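PDB 3NRA: aspartate aminotransferase, which probably transfers the amino group of L-aspartate to 2-oxoglutarate, giving oxaloacetate and L-glutamate, with pyridoxal 5'-phosphate as cofactor. Local coordinates for residues T75-G79 with E276-A280; D85-L91 with A101-L105. All blocks are in the same frame, centred on the assembly; numbering follows the deposited sequence.

Interaction 1: residues T75-G79 with E276-A280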
ATOM      1  N   THR B  75      11.951   8.714  -1.184  1.00 15.19           N
ATOM      2  CA  THR B  75      12.308   8.739   0.254  1.00 14.79           C
ATOM      3  C   THR B  75      12.777   7.360   0.622  1.00 15.46           C
ATOM      4  O   THR B  75      12.558   6.396  -0.147  1.00 14.25           O
ATOM      5  CB  THR B  75      11.077   9.033   1.168  1.00 14.54           C
ATOM      6  OG1 THR B  75      10.235   7.862   1.240  1.00 14.16           O
ATOM      7  CG2 THR B  75      10.260  10.245   0.668  1.00 13.10           C
ATOM      8  N   GLU B  76      13.381   7.244   1.809  1.00 16.19           N
ATOM      9  CA  GLU B  76      13.679   5.957   2.407  1.00 17.49           C
ATOM     10  C   GLU B  76      12.388   5.186   2.509  1.00 17.11           C
ATOM     11  O   GLU B  76      11.331   5.792   2.636  1.00 17.52           O
ATOM     12  CB  GLU B  76      14.305   6.159   3.805  1.00 18.64           C
ATOM     13  CG  GLU B  76      15.795   6.580   3.751  1.00 22.82           C
ATOM     14  CD  GLU B  76      16.421   6.870   5.122  1.00 29.63           C
ATOM     15  OE1 GLU B  76      15.960   6.299   6.149  1.00 32.20           O
ATOM     16  OE2 GLU B  76      17.429   7.646   5.160  1.00 33.93           O
ATOM     17  N   TYR B  77      12.453   3.863   2.447  1.00 16.85           N
ATOM     18  CA  TYR B  77      11.222   3.024   2.522  1.00 16.98           C
ATOM     19  C   TYR B  77      10.413   3.283   3.790  1.00 16.66           C
ATOM     20  O   TYR B  77       9.195   3.341   3.741  1.00 16.52           O
ATOM     21  CB  TYR B  77      11.539   1.514   2.430  1.00 16.75           C
ATOM     22  CG  TYR B  77      12.291   1.074   1.193  1.00 17.04           C
ATOM     23  CD1 TYR B  77      11.862   1.425  -0.073  1.00 18.87           C
ATOM     24  CD2 TYR B  77      13.438   0.272   1.299  1.00 20.41           C
ATOM     25  CE1 TYR B  77      12.548   1.011  -1.210  1.00 20.93           C
ATOM     26  CE2 TYR B  77      14.143  -0.135   0.166  1.00 22.28           C
ATOM     27  CZ  TYR B  77      13.688   0.227  -1.080  1.00 23.96           C
ATOM     28  OH  TYR B  77      14.386  -0.165  -2.210  1.00 26.04           O
ATOM     29  N   ARG B  78      11.094   3.478   4.912  1.00 17.33           N
ATOM     30  CA  ARG B  78      10.407   3.816   6.198  1.00 18.42           C
ATOM     31  C   ARG B  78       9.848   5.257   6.296  1.00 17.57           C
ATOM     32  O   ARG B  78       9.150   5.584   7.257  1.00 17.83           O
ATOM     33  CB  ARG B  78      11.325   3.536   7.384  1.00 19.54           C
ATOM     34  CG  ARG B  78      12.490   4.460   7.536  1.00 23.37           C
ATOM     35  CD  ARG B  78      13.461   3.961   8.606  1.00 29.62           C
ATOM     36  NE  ARG B  78      14.170   2.747   8.204  1.00 34.76           N
ATOM     37  CZ  ARG B  78      15.232   2.237   8.840  1.00 40.59           C
ATOM     38  NH1 ARG B  78      15.731   2.820   9.949  1.00 42.19           N
ATOM     39  NH2 ARG B  78      15.812   1.131   8.360  1.00 41.25           N
ATOM     40  N   GLY B  79      10.201   6.108   5.336  1.00 16.23           N
ATOM     41  CA  GLY B  79       9.616   7.440   5.210  1.00 15.89           C
ATOM     42  C   GLY B  79      10.691   8.493   5.236  1.00 15.66           C
ATOM     43  O   GLY B  79      11.767   8.267   5.769  1.00 15.03           O
ATOM     44  N   GLU B 276       9.387  -2.291   8.084  1.00 15.88           N
ATOM     45  CA  GLU B 276      10.167  -1.551   7.071  0.60 16.71           C
ATOM     46  C   GLU B 276      10.605  -2.453   5.949  1.00 17.19           C
ATOM     47  O   GLU B 276      10.500  -2.110   4.777  1.00 17.76           O
ATOM     48  CB  GLU B 276      11.421  -0.945   7.716  0.60 17.61           C
ATOM     49  CG  GLU B 276      12.257  -0.046   6.785  0.60 19.69           C
ATOM     50  CD  GLU B 276      13.395  -0.769   6.080  0.60 20.95           C
ATOM     51  OE1 GLU B 276      14.353  -1.185   6.760  0.60 23.98           O
ATOM     52  OE2 GLU B 276      13.348  -0.878   4.843  0.60 20.87           O
ATOM     53  N   LYS B 277      11.115  -3.621   6.313  1.00 17.56           N
ATOM     54  CA  LYS B 277      11.598  -4.571   5.325  1.00 18.69           C
ATOM     55  C   LYS B 277      10.437  -5.047   4.456  1.00 17.52           C
ATOM     56  O   LYS B 277      10.548  -5.087   3.231  1.00 17.73           O
ATOM     57  CB  LYS B 277      12.293  -5.762   6.007  1.00 19.59           C
ATOM     58  CG  LYS B 277      13.694  -5.451   6.527  1.00 23.03           C
ATOM     59  CD  LYS B 277      14.047  -6.340   7.747  1.00 28.40           C
ATOM     60  CE  LYS B 277      15.562  -6.508   7.960  1.00 31.17           C
ATOM     61  NZ  LYS B 277      16.025  -7.908   7.576  1.00 36.09           N
ATOM     62  N   LEU B 278       9.297  -5.310   5.086  1.00 15.94           N
ATOM     63  CA  LEU B 278       8.130  -5.719   4.347  1.00 15.27           C
ATOM     64  C   LEU B 278       7.561  -4.589   3.458  1.00 14.22           C
ATOM     65  O   LEU B 278       7.184  -4.846   2.320  1.00 13.96           O
ATOM     66  CB  LEU B 278       7.071  -6.265   5.275  1.00 14.46           C
ATOM     67  CG  LEU B 278       5.758  -6.731   4.644  1.00 15.55           C
ATOM     68  CD1 LEU B 278       5.986  -7.666   3.483  1.00 16.51           C
ATOM     69  CD2 LEU B 278       4.907  -7.402   5.703  1.00 18.57           C
ATOM     70  N   GLN B 279       7.518  -3.358   3.967  1.00 13.83           N
ATOM     71  CA  GLN B 279       6.972  -2.225   3.177  1.00 14.18           C
ATOM     72  C   GLN B 279       7.671  -2.081   1.816  1.00 14.77           C
ATOM     73  O   GLN B 279       7.035  -1.736   0.814  1.00 15.73           O
ATOM     74  CB  GLN B 279       7.073  -0.894   3.951  1.00 13.39           C
ATOM     75  CG  GLN B 279       6.610   0.318   3.131  1.00 13.39           C
ATOM     76  CD  GLN B 279       5.915   1.386   3.965  1.00 14.74           C
ATOM     77  OE1 GLN B 279       4.713   1.299   4.216  1.00 11.69           O
ATOM     78  NE2 GLN B 279       6.673   2.397   4.399  1.00 13.49           N
ATOM     79  N   ALA B 280       8.976  -2.327   1.796  1.00 15.14           N
ATOM     80  CA  ALA B 280       9.732  -2.287   0.589  1.00 15.88           C
ATOM     81  C   ALA B 280       9.066  -3.114  -0.519  1.00 15.51           C
ATOM     82  O   ALA B 280       8.957  -2.634  -1.640  1.00 17.22           O
ATOM     83  CB  ALA B 280      11.219  -2.765   0.838  1.00 15.60           C
TER
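Tyr77 and Arg78, the two corner residues of a type I beta turn running from Glu76 to Gly79, lie against one flank of helix 269-282, where Glu276, Gln279 and Ala280 meet them. The straightest link is from side chain to backbone. Gln279 NE2 donates to Tyr77 O over 2.8 Å, with an N-H...O angle of 152°; the acceptor lies close to the amide plane, while the donor is somewhat tilted from the plane of the carbonyl. On the same helix flank, the Ala280 methyl makes a CH-pi contact with the Tyr77 ring, CB standing 3.9 Å from the centroid and 15° off the ring normal. It is offset toward the rim, and its closest ring atom is CD2. Glu276 OE2 approaches that part of the ring at its edge, 3.7 Å from Tyr77 CD2. The other carboxylate oxygen, Glu276 OE1, forms a salt bridge with Arg78 NH2 at 3.2 Å. This bond is bent, and the nitrogen comes from above the carboxylate plane rather than within it. With CG anti to the backbone nitrogen (chi1 -175°) and a bend at chi2, Glu276 sends its two oxygens to separate partners. It was modelled in two conformers, so the bridge and edge contact hold for one of them. Arg78 has a stronger partner beyond the helix, since its NH1 bonds to Arg102 O. Gln279 NE2 also reaches Ile107 O, which sets the amide between the turn and strand 105-108. The turn itself is closed by Gly79 N donating to Glu76 O over 2.9 Å. That oxygen is gripped a second time, from the other face of its plane, by the Thr75 hydroxyl, OG1 lying 2.7 Å from Glu76 O.

Interaction 2: residues D85-L91 with A101-L105; sequences DLLAPRL and ARDGL
A two-point salt bridge, Asp85 with Arg102, and an apolar patch beside it join helix 81-95 to the loop that leads back from it into strand 105-108. The charged groups meet side-on, with one guanidinium nitrogen for each carboxylate oxygen. Arg102 NE gives the shorter bond, 2.9 Å to Asp85 OD1; that oxygen offers its syn lone pair and lies close to the guanidinium plane. Arg102 NH2 reaches Asp85 OD2 at 3.2 Å, less straight and tilted from both planes. The two flat groups are nearly coplanar, 24° apart, which lets each oxygen meet its own nitrogen. Arg102 gets there by folding at chi2 (-40°), which turns its chain back toward the helix. It was deposited in two conformers, so the pairing describes one of them. Without the carboxylate of Asp85, as with an alanine here, the Arg102 guanidinium would probably lose both these bonds to the helix and be free to turn. Next to the bridge, Ala101 CB packs on Ala88 CB at 3.8 Å. Strand 105-108 lies at the border of the mixed seven-stranded sheet of the large domain, whose strand order, 1-7-6-5-4-2-3, is that of fold type I pyridoxal-phosphate enzymes. Leu105, the first residue of this strand, points toward helix 81-95 and covers part of it. Its CG is anti to the backbone N (chi1 178°), and its two methyls divide the work: CD1 meets Leu91 CD1 at 3.9 Å, whereas CD2 faces Ala88 and, more distantly, Leu87 CB. Leu91 and Leu105 cross at about a right angle, and both also touch Val264 and Phe266 of the neighbouring strand. The loop has a second tie to the helix, from Arg84 NH1 to Ala101 O.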
ATOM      1  N   ASP B  85      11.900  13.044  11.783  1.00 16.72           N
ATOM      2  CA  ASP B  85      12.497  13.883  12.811  1.00 17.74           C
ATOM      3  C   ASP B  85      11.565  15.001  13.325  1.00 18.08           C
ATOM      4  O   ASP B  85      11.608  15.335  14.495  1.00 17.51           O
ATOM      5  CB  ASP B  85      13.817  14.497  12.308  1.00 18.44           C
ATOM      6  CG  ASP B  85      14.949  13.471  12.194  1.00 20.07           C
ATOM      7  OD1 ASP B  85      14.854  12.371  12.812  1.00 21.21           O
ATOM      8  OD2 ASP B  85      15.946  13.782  11.498  1.00 19.55           O
ATOM      9  N   LEU B  86      10.766  15.587  12.441  1.00 18.98           N
ATOM     10  CA  LEU B  86       9.743  16.568  12.853  1.00 19.99           C
ATOM     11  C   LEU B  86       8.640  15.879  13.669  1.00 19.28           C
ATOM     12  O   LEU B  86       8.161  16.426  14.646  1.00 18.99           O
ATOM     13  CB  LEU B  86       9.091  17.258  11.653  1.00 20.45           C
ATOM     14  CG  LEU B  86       9.557  18.632  11.190  1.00 25.01           C
ATOM     15  CD1 LEU B  86       8.752  19.009   9.925  1.00 27.49           C
ATOM     16  CD2 LEU B  86       9.412  19.747  12.290  1.00 25.43           C
ATOM     17  N   LEU B  87       8.217  14.698  13.238  1.00 18.61           N
ATOM     18  CA  LEU B  87       7.015  14.076  13.813  1.00 17.95           C
ATOM     19  C   LEU B  87       7.246  13.458  15.191  1.00 17.62           C
ATOM     20  O   LEU B  87       6.369  13.526  16.055  1.00 17.25           O
ATOM     21  CB  LEU B  87       6.446  13.029  12.876  1.00 18.13           C
ATOM     22  CG  LEU B  87       5.646  13.478  11.651  1.00 17.70           C
ATOM     23  CD1 LEU B  87       5.081  12.184  10.947  1.00 17.79           C
ATOM     24  CD2 LEU B  87       4.527  14.422  11.993  1.00 17.98           C
ATOM     25  N   ALA B  88       8.426  12.876  15.402  1.00 17.52           N
ATOM     26  CA  ALA B  88       8.699  12.082  16.612  1.00 16.61           C
ATOM     27  C   ALA B  88       8.439  12.869  17.913  1.00 16.74           C
ATOM     28  O   ALA B  88       7.768  12.349  18.830  1.00 15.61           O
ATOM     29  CB  ALA B  88      10.161  11.523  16.576  1.00 16.35           C
ATOM     30  N   PRO B  89       8.948  14.139  17.999  1.00 16.40           N
ATOM     31  CA  PRO B  89       8.638  14.972  19.183  1.00 16.37           C
ATOM     32  C   PRO B  89       7.148  15.247  19.344  1.00 16.10           C
ATOM     33  O   PRO B  89       6.638  15.236  20.461  1.00 16.28           O
ATOM     34  CB  PRO B  89       9.412  16.280  18.920  1.00 16.80           C
ATOM     35  CG  PRO B  89      10.496  15.905  17.974  1.00 17.18           C
ATOM     36  CD  PRO B  89       9.939  14.785  17.122  1.00 16.33           C
ATOM     37  N   ARG B  90       6.441  15.423  18.232  1.00 16.27           N
ATOM     38  CA  ARG B  90       4.999  15.696  18.277  1.00 16.12           C
ATOM     39  C   ARG B  90       4.218  14.477  18.764  1.00 15.47           C
ATOM     40  O   ARG B  90       3.342  14.591  19.637  1.00 15.47           O
ATOM     41  CB  ARG B  90       4.499  16.147  16.915  1.00 16.58           C
ATOM     42  CG  ARG B  90       5.259  17.366  16.378  1.00 17.70           C
ATOM     43  CD  ARG B  90       4.678  17.918  15.146  1.00 17.41           C
ATOM     44  NE  ARG B  90       5.504  19.027  14.645  1.00 19.69           N
ATOM     45  CZ  ARG B  90       5.396  19.585  13.433  1.00 19.20           C
ATOM     46  NH1 ARG B  90       4.508  19.141  12.524  1.00 21.60           N
ATOM     47  NH2 ARG B  90       6.222  20.553  13.100  1.00 20.06           N
ATOM     48  N   LEU B  91       4.559  13.320  18.219  1.00 14.81           N
ATOM     49  CA  LEU B  91       3.957  12.062  18.620  1.00 14.82           C
ATOM     50  C   LEU B  91       4.366  11.658  20.041  1.00 15.13           C
ATOM     51  O   LEU B  91       3.582  11.030  20.745  1.00 14.98           O
ATOM     52  CB  LEU B  91       4.337  10.952  17.629  1.00 14.39           C
ATOM     53  CG  LEU B  91       3.758  11.075  16.223  1.00 13.58           C
ATOM     54  CD1 LEU B  91       4.439  10.074  15.244  1.00 11.41           C
ATOM     55  CD2 LEU B  91       2.206  10.875  16.217  1.00 11.77           C
ATOM     56  N   ALA B 101      12.661   8.641  16.143  1.00 17.89           N
ATOM     57  CA  ALA B 101      12.533   8.952  14.692  1.00 18.42           C
ATOM     58  C   ALA B 101      13.296   7.990  13.762  1.00 18.56           C
ATOM     59  O   ALA B 101      12.815   7.663  12.663  1.00 18.48           O
ATOM     60  CB  ALA B 101      13.001  10.386  14.406  1.00 18.22           C
ATOM     61  N   ARG B 102      14.475   7.564  14.207  1.00 18.79           N
ATOM     62  CA  ARG B 102      15.388   6.865  13.328  0.55 19.25           C
ATOM     63  C   ARG B 102      15.012   5.391  13.184  1.00 18.83           C
ATOM     64  O   ARG B 102      14.851   4.917  12.080  1.00 18.70           O
ATOM     65  CB  ARG B 102      16.847   7.052  13.808  0.55 19.74           C
ATOM     66  CG  ARG B 102      17.315   8.551  13.864  0.55 21.26           C
ATOM     67  CD  ARG B 102      16.792   9.360  12.650  0.55 20.32           C
ATOM     68  NE  ARG B 102      17.290  10.730  12.549  0.55 21.07           N
ATOM     69  CZ  ARG B 102      18.500  11.088  12.095  0.55 21.53           C
ATOM     70  NH1 ARG B 102      19.432  10.170  11.808  0.55 21.37           N
ATOM     71  NH2 ARG B 102      18.794  12.392  11.970  0.55 20.05           N
ATOM     72  N   ASP B 103      14.842   4.690  14.305  1.00 18.92           N
ATOM     73  CA  ASP B 103      14.580   3.247  14.283  1.00 19.19           C
ATOM     74  C   ASP B 103      13.214   2.820  14.839  1.00 18.02           C
ATOM     75  O   ASP B 103      12.880   1.631  14.794  1.00 17.62           O
ATOM     76  CB  ASP B 103      15.685   2.514  15.045  1.00 20.89           C
ATOM     77  CG  ASP B 103      17.081   2.861  14.533  1.00 23.44           C
ATOM     78  OD1 ASP B 103      17.242   3.000  13.307  1.00 29.67           O
ATOM     79  OD2 ASP B 103      18.009   2.980  15.356  1.00 26.00           O
ATOM     80  N   GLY B 104      12.431   3.761  15.365  1.00 16.56           N
ATOM     81  CA  GLY B 104      11.158   3.411  15.992  1.00 15.51           C
ATOM     82  C   GLY B 104       9.932   4.080  15.399  1.00 14.80           C
ATOM     83  O   GLY B 104       8.931   4.236  16.093  1.00 14.68           O
ATOM     84  N   LEU B 105      10.017   4.509  14.130  1.00 14.41           N
ATOM     85  CA  LEU B 105       8.946   5.307  13.494  1.00 14.50           C
ATOM     86  C   LEU B 105       8.930   5.045  11.996  1.00 14.45           C
ATOM     87  O   LEU B 105       9.915   5.235  11.340  1.00 14.64           O
ATOM     88  CB  LEU B 105       9.125   6.794  13.754  1.00 14.42           C
ATOM     89  CG  LEU B 105       8.091   7.736  13.113  1.00 14.83           C
ATOM     90  CD1 LEU B 105       6.608   7.390  13.532  1.00 11.20           C
ATOM     91  CD2 LEU B 105       8.420   9.165  13.459  1.00 13.05           C
TER

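In the fold
Interaction 2 is nested within the chain loop that interaction 1 closes, and their centres lie about 15 Å apart. Arg78 joins them directly: its NH1 is 3.1 Å from Arg102 O, while Asp103 OD1 is a weaker ionic neighbour. Strand 105-108 gives a second route, since it touches both contacts: Leu105 belongs to interaction 2, and Ile107 shares backbone hydrogen bonding with Arg78 of interaction 1. Strand 263-267, antiparallel to it, leads into helix 269-282. Both contacts sit about 22 to 23 Å from the chain's centre. Lys253, which carries the cofactor covalently, belongs to neither; in relatives, the turn entering helix 110-120, just after strand 105-108, usually contributes to cofactor-phosphate binding.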